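Local atomic coordinates of aminoacyl-tRNA synthetase-interacting multifunctional protein p43 (Plasmodium vivax, PDB entry 6IPA), a protein that probably binds tRNA through its C-terminal EMAP II-like domain and takes part in a complex with aminoacyl-tRNA synthetases. Residues 42-47 with 145-150; 56-59 with 65-68; 174-177 with 183-186. All blocks are in the same frame, centred on the assembly; numbering follows the deposited sequence.

Contact 1 (42-47 with 145-150)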
ATOM      1  N   ASP A  42       9.480   2.354 -13.495  1.00 49.75           N
ATOM      2  CA  ASP A  42       9.183   1.042 -14.017  1.00 49.67           C
ATOM      3  C   ASP A  42       8.391   0.378 -12.908  1.00 48.25           C
ATOM      4  O   ASP A  42       8.918   0.084 -11.830  1.00 47.51           O
ATOM      5  CB  ASP A  42      10.487   0.311 -14.343  1.00 49.77           C
ATOM      6  CG  ASP A  42      10.292  -1.152 -14.673  1.00 52.82           C
ATOM      7  OD1 ASP A  42       9.140  -1.599 -14.940  1.00 52.70           O
ATOM      8  OD2 ASP A  42      11.324  -1.866 -14.659  1.00 54.47           O
ATOM      9  N   ILE A  43       7.118   0.149 -13.170  1.00 45.65           N
ATOM     10  CA  ILE A  43       6.256  -0.301 -12.118  1.00 46.59           C
ATOM     11  C   ILE A  43       6.427  -1.785 -11.813  1.00 45.45           C
ATOM     12  O   ILE A  43       6.018  -2.252 -10.752  1.00 46.21           O
ATOM     13  CB  ILE A  43       4.804   0.084 -12.397  1.00 48.40           C
ATOM     14  CG1 ILE A  43       3.936  -0.275 -11.196  1.00 49.93           C
ATOM     15  CG2 ILE A  43       4.288  -0.593 -13.661  1.00 49.65           C
ATOM     16  CD1 ILE A  43       2.571   0.329 -11.232  1.00 50.26           C
ATOM     17  N   THR A  44       7.082  -2.525 -12.700  1.00 45.16           N
ATOM     18  CA  THR A  44       7.337  -3.950 -12.452  1.00 43.65           C
ATOM     19  C   THR A  44       8.236  -4.119 -11.220  1.00 41.78           C
ATOM     20  O   THR A  44       8.307  -5.186 -10.623  1.00 41.93           O
ATOM     21  CB  THR A  44       7.966  -4.602 -13.691  1.00 44.16           C
ATOM     22  OG1 THR A  44       9.234  -3.997 -13.954  1.00 46.58           O
ATOM     23  CG2 THR A  44       7.054  -4.422 -14.914  1.00 43.49           C
ATOM     24  N   ARG A  45       8.889  -3.027 -10.831  1.00 40.54           N
ATOM     25  CA  ARG A  45       9.899  -3.054  -9.785  1.00 40.04           C
ATOM     26  C   ARG A  45       9.321  -2.957  -8.389  1.00 39.74           C
ATOM     27  O   ARG A  45       9.986  -3.320  -7.433  1.00 39.13           O
ATOM     28  CB  ARG A  45      10.915  -1.934  -9.994  1.00 39.34           C
ATOM     29  CG  ARG A  45      11.858  -2.212 -11.139  1.00 39.37           C
ATOM     30  CD  ARG A  45      12.877  -1.109 -11.395  1.00 38.27           C
ATOM     31  NE  ARG A  45      13.898  -1.170 -10.384  1.00 38.80           N
ATOM     32  CZ  ARG A  45      14.898  -0.304 -10.263  1.00 39.82           C
ATOM     33  NH1 ARG A  45      15.059   0.723 -11.133  1.00 40.16           N
ATOM     34  NH2 ARG A  45      15.747  -0.469  -9.260  1.00 39.35           N
ATOM     35  N   LEU A  46       8.082  -2.471  -8.293  1.00 39.25           N
ATOM     36  CA  LEU A  46       7.316  -2.492  -7.066  1.00 37.03           C
ATOM     37  C   LEU A  46       6.654  -3.828  -6.874  1.00 34.83           C
ATOM     38  O   LEU A  46       6.007  -4.320  -7.763  1.00 32.06           O
ATOM     39  CB  LEU A  46       6.201  -1.409  -7.069  1.00 36.87           C
ATOM     40  CG  LEU A  46       6.624   0.011  -7.397  1.00 36.55           C
ATOM     41  CD1 LEU A  46       5.465   0.955  -7.210  1.00 36.40           C
ATOM     42  CD2 LEU A  46       7.806   0.420  -6.557  1.00 36.55           C
ATOM     43  N   ASN A  47       6.745  -4.336  -5.645  1.00 35.53           N
ATOM     44  CA  ASN A  47       5.952  -5.514  -5.172  1.00 34.28           C
ATOM     45  C   ASN A  47       4.851  -5.091  -4.307  1.00 35.18           C
ATOM     46  O   ASN A  47       5.060  -5.004  -3.131  1.00 37.31           O
ATOM     47  CB  ASN A  47       6.807  -6.402  -4.293  1.00 33.49           C
ATOM     48  CG  ASN A  47       6.169  -7.702  -4.005  1.00 33.03           C
ATOM     49  OD1 ASN A  47       5.354  -8.206  -4.778  1.00 33.25           O
ATOM     50  ND2 ASN A  47       6.570  -8.300  -2.910  1.00 33.16           N
ATOM     51  N   GLU A 145      -2.537  -3.677 -16.129  1.00 59.90           N
ATOM     52  CA  GLU A 145      -3.009  -4.321 -17.331  1.00 58.66           C
ATOM     53  C   GLU A 145      -1.821  -4.344 -18.281  1.00 60.46           C
ATOM     54  O   GLU A 145      -1.069  -3.399 -18.381  1.00 54.47           O
ATOM     55  CB  GLU A 145      -4.217  -3.604 -17.954  1.00 61.49           C
ATOM     56  CG  GLU A 145      -4.807  -2.437 -17.187  1.00 64.31           C
ATOM     57  CD  GLU A 145      -6.208  -2.026 -17.619  1.00 67.19           C
ATOM     58  OE1 GLU A 145      -6.456  -0.847 -17.850  1.00 69.70           O
ATOM     59  OE2 GLU A 145      -7.085  -2.869 -17.722  1.00 64.73           O
ATOM     60  N   ASN A 146      -1.665  -5.459 -18.963  1.00 61.11           N
ATOM     61  CA  ASN A 146      -0.558  -5.697 -19.912  1.00 63.12           C
ATOM     62  C   ASN A 146       0.817  -5.741 -19.267  1.00 59.43           C
ATOM     63  O   ASN A 146       1.813  -5.369 -19.888  1.00 58.45           O
ATOM     64  CB  ASN A 146      -0.579  -4.651 -21.035  1.00 65.31           C
ATOM     65  CG  ASN A 146      -1.956  -4.488 -21.631  1.00 69.90           C
ATOM     66  OD1 ASN A 146      -2.776  -5.427 -21.606  1.00 73.23           O
ATOM     67  ND2 ASN A 146      -2.237  -3.301 -22.157  1.00 70.82           N
ATOM     68  N   MET A 147       0.867  -6.175 -18.016  1.00 55.25           N
ATOM     69  CA  MET A 147       2.126  -6.258 -17.307  1.00 52.34           C
ATOM     70  C   MET A 147       2.502  -7.725 -17.327  1.00 49.47           C
ATOM     71  O   MET A 147       1.643  -8.608 -17.327  1.00 48.33           O
ATOM     72  CB  MET A 147       2.003  -5.705 -15.879  1.00 53.82           C
ATOM     73  CG  MET A 147       3.273  -5.823 -15.040  1.00 55.55           C
ATOM     74  SD  MET A 147       3.206  -5.240 -13.319  1.00 52.48           S
ATOM     75  CE  MET A 147       2.881  -3.502 -13.614  1.00 55.31           C
ATOM     76  N   ASP A 148       3.797  -7.983 -17.352  1.00 47.62           N
ATOM     77  CA  ASP A 148       4.268  -9.323 -17.488  1.00 47.31           C
ATOM     78  C   ASP A 148       4.479  -9.803 -16.065  1.00 44.20           C
ATOM     79  O   ASP A 148       5.244  -9.233 -15.319  1.00 39.72           O
ATOM     80  CB  ASP A 148       5.545  -9.376 -18.363  1.00 49.44           C
ATOM     81  CG  ASP A 148       6.065 -10.823 -18.591  1.00 53.64           C
ATOM     82  OD1 ASP A 148       5.390 -11.797 -18.155  1.00 57.55           O
ATOM     83  OD2 ASP A 148       7.160 -10.979 -19.194  1.00 51.71           O
ATOM     84  N   VAL A 149       3.763 -10.850 -15.682  1.00 44.74           N
ATOM     85  CA  VAL A 149       3.876 -11.350 -14.328  1.00 46.94           C
ATOM     86  C   VAL A 149       5.293 -11.886 -14.005  1.00 46.80           C
ATOM     87  O   VAL A 149       5.695 -11.890 -12.841  1.00 48.24           O
ATOM     88  CB  VAL A 149       2.697 -12.304 -13.989  1.00 50.66           C
ATOM     89  CG1 VAL A 149       2.601 -13.481 -14.945  1.00 53.91           C
ATOM     90  CG2 VAL A 149       2.728 -12.749 -12.527  1.00 52.67           C
ATOM     91  N   ASN A 150       6.085 -12.253 -15.018  1.00 46.33           N
ATOM     92  CA  ASN A 150       7.462 -12.711 -14.784  1.00 43.63           C
ATOM     93  C   ASN A 150       8.473 -11.604 -14.617  1.00 41.91           C
ATOM     94  O   ASN A 150       9.657 -11.873 -14.423  1.00 40.36           O
ATOM     95  CB  ASN A 150       7.911 -13.618 -15.923  1.00 44.92           C
ATOM     96  CG  ASN A 150       7.030 -14.837 -16.049  1.00 43.94           C
ATOM     97  OD1 ASN A 150       6.664 -15.429 -15.051  1.00 40.50           O
ATOM     98  ND2 ASN A 150       6.681 -15.204 -17.279  1.00 45.43           N
TER

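Contact 2 (56-59 with 65-68)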
ATOM      1  N   VAL A  56      -4.970  -2.885  14.908  1.00 52.45           N
ATOM      2  CA  VAL A  56      -4.618  -1.479  14.973  1.00 50.68           C
ATOM      3  C   VAL A  56      -4.276  -1.128  16.407  1.00 52.97           C
ATOM      4  O   VAL A  56      -5.044  -1.410  17.315  1.00 55.18           O
ATOM      5  CB  VAL A  56      -5.785  -0.593  14.549  1.00 50.30           C
ATOM      6  CG1 VAL A  56      -5.327   0.846  14.372  1.00 51.42           C
ATOM      7  CG2 VAL A  56      -6.368  -1.123  13.270  1.00 51.56           C
ATOM      8  N   GLU A  57      -3.132  -0.491  16.596  1.00 55.00           N
ATOM      9  CA  GLU A  57      -2.663  -0.028  17.894  1.00 56.09           C
ATOM     10  C   GLU A  57      -2.138   1.385  17.654  1.00 57.54           C
ATOM     11  O   GLU A  57      -1.832   1.713  16.509  1.00 59.30           O
ATOM     12  CB  GLU A  57      -1.594  -0.992  18.431  1.00 57.71           C
ATOM     13  CG  GLU A  57      -0.579  -0.371  19.373  1.00 59.15           C
ATOM     14  CD  GLU A  57      -0.028  -1.339  20.404  1.00 61.48           C
ATOM     15  OE1 GLU A  57      -0.250  -2.572  20.249  1.00 58.07           O
ATOM     16  OE2 GLU A  57       0.601  -0.837  21.389  1.00 58.47           O
ATOM     17  N   ILE A  58      -2.121   2.241  18.685  1.00 60.35           N
ATOM     18  CA  ILE A  58      -1.569   3.614  18.579  1.00 62.07           C
ATOM     19  C   ILE A  58      -0.122   3.529  19.003  1.00 63.27           C
ATOM     20  O   ILE A  58       0.268   2.595  19.695  1.00 63.97           O
ATOM     21  CB  ILE A  58      -2.384   4.671  19.391  1.00 66.73           C
ATOM     22  CG1 ILE A  58      -3.660   5.027  18.636  1.00 68.34           C
ATOM     23  CG2 ILE A  58      -1.624   5.986  19.617  1.00 68.71           C
ATOM     24  CD1 ILE A  58      -4.764   5.594  19.505  1.00 73.85           C
ATOM     25  N   HIS A  59       0.682   4.477  18.536  1.00 66.93           N
ATOM     26  CA  HIS A  59       2.129   4.448  18.722  1.00 68.16           C
ATOM     27  C   HIS A  59       2.406   5.259  19.994  1.00 73.50           C
ATOM     28  O   HIS A  59       1.960   6.410  20.079  1.00 81.00           O
ATOM     29  CB  HIS A  59       2.794   5.050  17.460  1.00 65.19           C
ATOM     30  CG  HIS A  59       4.271   4.790  17.331  1.00 63.41           C
ATOM     31  ND1 HIS A  59       5.157   4.952  18.373  1.00 61.25           N
ATOM     32  CD2 HIS A  59       5.023   4.442  16.254  1.00 61.86           C
ATOM     33  CE1 HIS A  59       6.381   4.684  17.955  1.00 62.56           C
ATOM     34  NE2 HIS A  59       6.331   4.371  16.672  1.00 60.12           N
ATOM     35  N   LEU A  65       1.002   8.211  14.265  1.00 58.94           N
ATOM     36  CA  LEU A  65       1.105   6.905  13.645  1.00 57.04           C
ATOM     37  C   LEU A  65       0.254   5.881  14.382  1.00 58.40           C
ATOM     38  O   LEU A  65       0.313   5.776  15.615  1.00 56.76           O
ATOM     39  CB  LEU A  65       2.574   6.396  13.610  1.00 56.91           C
ATOM     40  CG  LEU A  65       3.745   7.237  13.087  1.00 55.31           C
ATOM     41  CD1 LEU A  65       5.017   6.413  13.131  1.00 55.96           C
ATOM     42  CD2 LEU A  65       3.514   7.758  11.682  1.00 55.03           C
ATOM     43  N   TYR A  66      -0.533   5.113  13.625  1.00 59.92           N
ATOM     44  CA  TYR A  66      -1.010   3.816  14.116  1.00 58.85           C
ATOM     45  C   TYR A  66       0.102   2.791  13.873  1.00 58.30           C
ATOM     46  O   TYR A  66       0.873   2.938  12.940  1.00 61.63           O
ATOM     47  CB  TYR A  66      -2.274   3.370  13.382  1.00 57.60           C
ATOM     48  CG  TYR A  66      -3.563   4.061  13.792  1.00 58.37           C
ATOM     49  CD1 TYR A  66      -4.027   4.027  15.118  1.00 55.56           C
ATOM     50  CD2 TYR A  66      -4.340   4.706  12.837  1.00 57.31           C
ATOM     51  CE1 TYR A  66      -5.219   4.640  15.466  1.00 57.40           C
ATOM     52  CE2 TYR A  66      -5.528   5.319  13.165  1.00 57.86           C
ATOM     53  CZ  TYR A  66      -5.972   5.296  14.482  1.00 61.00           C
ATOM     54  OH  TYR A  66      -7.171   5.941  14.760  1.00 57.81           O
ATOM     55  N   CYS A  67       0.179   1.782  14.734  1.00 59.15           N
ATOM     56  CA  CYS A  67       1.023   0.592  14.557  1.00 57.06           C
ATOM     57  C   CYS A  67       0.159  -0.577  14.102  1.00 53.67           C
ATOM     58  O   CYS A  67      -0.601  -1.116  14.923  1.00 53.05           O
ATOM     59  CB  CYS A  67       1.681   0.205  15.882  1.00 58.03           C
ATOM     60  SG  CYS A  67       3.166   1.148  16.310  1.00 63.62           S
ATOM     61  N   LEU A  68       0.298  -0.990  12.828  1.00 49.79           N
ATOM     62  CA  LEU A  68      -0.540  -2.058  12.246  1.00 45.70           C
ATOM     63  C   LEU A  68       0.131  -3.379  12.188  1.00 43.70           C
ATOM     64  O   LEU A  68       1.323  -3.457  12.000  1.00 42.72           O
ATOM     65  CB  LEU A  68      -0.978  -1.741  10.821  1.00 45.36           C
ATOM     66  CG  LEU A  68      -2.045  -0.666  10.722  1.00 47.02           C
ATOM     67  CD1 LEU A  68      -1.573   0.663  11.328  1.00 46.32           C
ATOM     68  CD2 LEU A  68      -2.475  -0.545   9.257  1.00 47.06           C
TER

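Contact 3 (174-177 with 183-186)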
ATOM      1  N   LEU A 174      -2.489   7.279  -9.746  1.00 39.93           N
ATOM      2  CA  LEU A 174      -3.717   8.052  -9.549  1.00 41.44           C
ATOM      3  C   LEU A 174      -4.936   7.158  -9.394  1.00 43.17           C
ATOM      4  O   LEU A 174      -4.968   6.016  -9.894  1.00 44.10           O
ATOM      5  CB  LEU A 174      -3.981   8.994 -10.751  1.00 41.85           C
ATOM      6  CG  LEU A 174      -2.888  10.030 -11.093  1.00 42.35           C
ATOM      7  CD1 LEU A 174      -3.290  10.799 -12.340  1.00 42.51           C
ATOM      8  CD2 LEU A 174      -2.608  11.002  -9.936  1.00 41.82           C
ATOM      9  N   VAL A 175      -5.958   7.670  -8.706  1.00 42.19           N
ATOM     10  CA  VAL A 175      -7.272   7.047  -8.832  1.00 43.83           C
ATOM     11  C   VAL A 175      -8.037   7.880  -9.834  1.00 45.71           C
ATOM     12  O   VAL A 175      -8.099   9.101  -9.684  1.00 45.31           O
ATOM     13  CB  VAL A 175      -8.037   6.898  -7.480  1.00 43.02           C
ATOM     14  CG1 VAL A 175      -7.176   6.171  -6.466  1.00 41.44           C
ATOM     15  CG2 VAL A 175      -8.423   8.234  -6.916  1.00 44.31           C
ATOM     16  N   LYS A 176      -8.541   7.224 -10.886  1.00 48.13           N
ATOM     17  CA  LYS A 176      -9.369   7.878 -11.885  1.00 51.62           C
ATOM     18  C   LYS A 176     -10.667   7.100 -11.960  1.00 52.34           C
ATOM     19  O   LYS A 176     -10.634   5.872 -12.113  1.00 55.50           O
ATOM     20  CB  LYS A 176      -8.661   7.937 -13.242  1.00 52.97           C
ATOM     21  CG  LYS A 176      -7.382   8.772 -13.192  1.00 54.58           C
ATOM     22  CD  LYS A 176      -6.670   8.980 -14.542  1.00 53.84           C
ATOM     23  CE  LYS A 176      -5.761   7.826 -14.952  1.00 54.23           C
ATOM     24  NZ  LYS A 176      -4.890   8.128 -16.150  1.00 55.08           N
ATOM     25  N   ASN A 177     -11.787   7.823 -11.813  1.00 52.89           N
ATOM     26  CA  ASN A 177     -13.146   7.264 -11.591  1.00 52.10           C
ATOM     27  C   ASN A 177     -13.206   6.105 -10.580  1.00 52.16           C
ATOM     28  O   ASN A 177     -13.780   5.050 -10.838  1.00 51.34           O
ATOM     29  CB  ASN A 177     -13.772   6.849 -12.925  1.00 54.65           C
ATOM     30  CG  ASN A 177     -13.929   8.017 -13.894  1.00 57.53           C
ATOM     31  OD1 ASN A 177     -13.798   9.209 -13.538  1.00 57.94           O
ATOM     32  ND2 ASN A 177     -14.237   7.681 -15.134  1.00 61.26           N
ATOM     33  N   LYS A 183      -0.326   5.179 -14.567  1.00 47.43           N
ATOM     34  CA  LYS A 183      -0.517   5.833 -15.831  1.00 49.39           C
ATOM     35  C   LYS A 183      -1.916   5.610 -16.333  1.00 52.54           C
ATOM     36  O   LYS A 183      -2.832   6.072 -15.736  1.00 58.64           O
ATOM     37  CB  LYS A 183       0.553   5.474 -16.822  1.00 48.25           C
ATOM     38  CG  LYS A 183       1.892   5.962 -16.374  1.00 46.31           C
ATOM     39  CD  LYS A 183       2.992   5.658 -17.329  1.00 44.64           C
ATOM     40  CE  LYS A 183       4.215   6.360 -16.873  1.00 44.97           C
ATOM     41  NZ  LYS A 183       5.358   5.454 -16.939  1.00 46.33           N
ATOM     42  N   ASP A 184      -2.081   5.018 -17.492  1.00 53.17           N
ATOM     43  CA  ASP A 184      -3.395   4.711 -17.999  1.00 54.21           C
ATOM     44  C   ASP A 184      -3.810   3.276 -17.797  1.00 50.75           C
ATOM     45  O   ASP A 184      -4.812   2.876 -18.280  1.00 51.51           O
ATOM     46  CB  ASP A 184      -3.417   4.979 -19.466  1.00 54.83           C
ATOM     47  CG  ASP A 184      -3.543   6.401 -19.777  1.00 58.87           C
ATOM     48  OD1 ASP A 184      -4.019   7.144 -18.970  1.00 55.76           O
ATOM     49  OD2 ASP A 184      -3.193   6.812 -20.856  1.00 63.22           O
ATOM     50  N   ALA A 185      -3.018   2.518 -17.082  1.00 48.06           N
ATOM     51  CA  ALA A 185      -3.215   1.101 -16.900  1.00 48.64           C
ATOM     52  C   ALA A 185      -3.684   0.806 -15.490  1.00 48.26           C
ATOM     53  O   ALA A 185      -2.971   1.065 -14.545  1.00 48.96           O
ATOM     54  CB  ALA A 185      -1.897   0.364 -17.161  1.00 49.94           C
ATOM     55  N   LYS A 186      -4.857   0.201 -15.372  1.00 49.33           N
ATOM     56  CA  LYS A 186      -5.501  -0.102 -14.089  1.00 47.50           C
ATOM     57  C   LYS A 186      -4.819  -1.164 -13.276  1.00 46.05           C
ATOM     58  O   LYS A 186      -4.241  -2.062 -13.830  1.00 52.08           O
ATOM     59  CB  LYS A 186      -6.921  -0.576 -14.349  1.00 48.09           C
ATOM     60  CG  LYS A 186      -7.775   0.498 -14.999  1.00 49.47           C
ATOM     61  CD  LYS A 186      -9.113  -0.058 -15.399  1.00 51.47           C
ATOM     62  CE  LYS A 186     -10.046   1.053 -15.842  1.00 53.08           C
ATOM     63  NZ  LYS A 186     -11.431   0.742 -15.374  1.00 53.44           N
TER

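Contact 1 (42-47 with 145-150)
The short 3-10 turn that leads into the first strand of the OB fold carries Ile43 and Thr44 against Met147, which lies in the loop after strand 143-144. This is a small apolar contact at the surface, with no hydrogen bond between the two segments. Met147 does most of the touching. Its CG stands anti to the backbone N (chi1 177°), and the chain bends only at its last torsion (chi3 -63°), which turns the methyl toward Ile43. There Met147 CE meets Ile43 CG2 at 3.2 Å. That is short for two methyl groups, so the exact value is doubtful. The two side chains cross at about a right angle. Nearer the Met147 backbone, Met147 CG lies 4.0 Å from Thr44 CG2. Thr44 thus gives its methyl to the contact and its hydroxyl to its own turn.

Other residues tie this corner into the fold. Arg45 forms a salt bridge with Asp154, and Leu46 packs on Phe166 and Ile169 of helix 165-169. Each segment also holds its own Asx turn. In 145-150, Asp148 OD1 accepts from Asn150 N at 3.2 Å. In 42-47, Asp42 OD1 takes two bonds from one face of its carboxylate: 3.2 Å from Thr44 N, and a closer one of 2.6 Å from Thr44 OG1, which arrives on the syn side but tilted 33° out of the carboxylate plane.

Contact 2 (56-59 with 65-68)
Glu57 and Cys67 face each other as the hydrogen-bonded pair of an antiparallel beta hairpin in the OB fold. Both backbone donors and both acceptors of the pair are used. Cys67 N gives to Glu57 O at 2.7 Å, and Glu57 N gives to Cys67 O at 3.1 Å. The second bond is more bent, 137° at the hydrogen. Toward the loop the pairing fades: His59 N reaches Leu65 O only weakly, at 3.2 Å.

The Tyr66 ring lies against Val56 and Ile58 of the other strand. Val56 CG1, set anti to its own nitrogen (chi1 -169°), lies over one face of the ring in a CH-pi contact, 3.9 Å from the centroid and offset toward the CD1 side. Glu57 O sits at the ring edge, in its plane. Ile58 CG1 approaches obliquely, 3.6 Å from Tyr66 CE1.

His59 and Leu65 run side by side. Cys67 SG meets the imidazole obliquely, 3.8 Å from His59 CD2. The polar ends are also satisfied: the Tyr66 hydroxyl is hydrogen-bonded to Lys88 O, His59 NE2 to Leu109 O, and His59 ND1 weakly to Asp61 N.

Strand 66-71 lies between 48-58 and 78-82, with Tyr66 and Leu68 bonded through their backbones to Ser82 and Ile80. Arg112 of strand 112-114 packs against Glu57, His59 and Cys67.

Contact 3 (174-177 with 183-186)
Lys176 lays the end of its side chain against the turn at Lys183 and Asp184, where its ammonium group meets Lys183 O and Asp184 OD1. The two segments belong to strands 173-176 and 185-189. These are not paired with each other. Strand 179-182 lies between them and pairs antiparallel with both, so the three form a meander in the sheet that also holds strands 143-144 and 201-203. The Lys176 side chain runs back beside strand 179-182, touching His181, to the turn at its end.

Two acceptors hold its end. Lys176 NZ gives a hydrogen bond of 2.9 Å to Lys183 O. The nitrogen stands above the carbonyl plane, and the angle C=O...NZ is 138°, so no lone pair is met squarely. The second partner is a carboxylate: Lys176 NZ forms a salt bridge with Asp184 OD1 at 3.1 Å, and its hydrogen bond is weak. Lys176 CE also lies near the carbonyl, 3.5 Å from Lys183 O. The lysine chain is extended except for a bend at chi3 (-83°), which redirects its last two atoms.

Lys183 and Asp184 are the two central residues of a type II' beta turn that joins strands 179-182 and 185-189. Lys183 takes the positive phi (57°) that the first of these positions requires. This conformation leaves Lys183 O and the Asp184 carboxylate both within reach of Lys176 NZ. The CB of Lys183 points away from the other segment; its NZ makes a salt bridge with Asp41, and its backbone bonds to His172.

The contact is small, polar and at the surface. One positive group is shared between a neutral backbone oxygen and one carboxylate oxygen. Water can probably compete for it, so the salt bridge is likely to be worth less than a buried one. The carbonyl bond is the shorter of the two, and it ties Lys176 to the backbone of the turn itself.

Overall arrangement
From the N terminus, segment 42-47 comes just before strand 48-58. It opens contact 1, whose large loop closes only at 145-150. Contact 2 is nested inside that loop. It closes the hairpin of strands 48-58 and 66-71, on the opposite side of the chain's centre, with its nearest atoms about 15 Å from contact 1 and about 18 Å from contact 3. Contact 3 follows in series and shuts a short loop that holds strand 179-182. Met147 ties the lead-in to strand 48-58 to the loop after strand 143-144. Glu145 in that loop meets the start of strand 185-189: its OE1 probably accepts a hydrogen bond from Lys186 N, and its CG packs against Ala185.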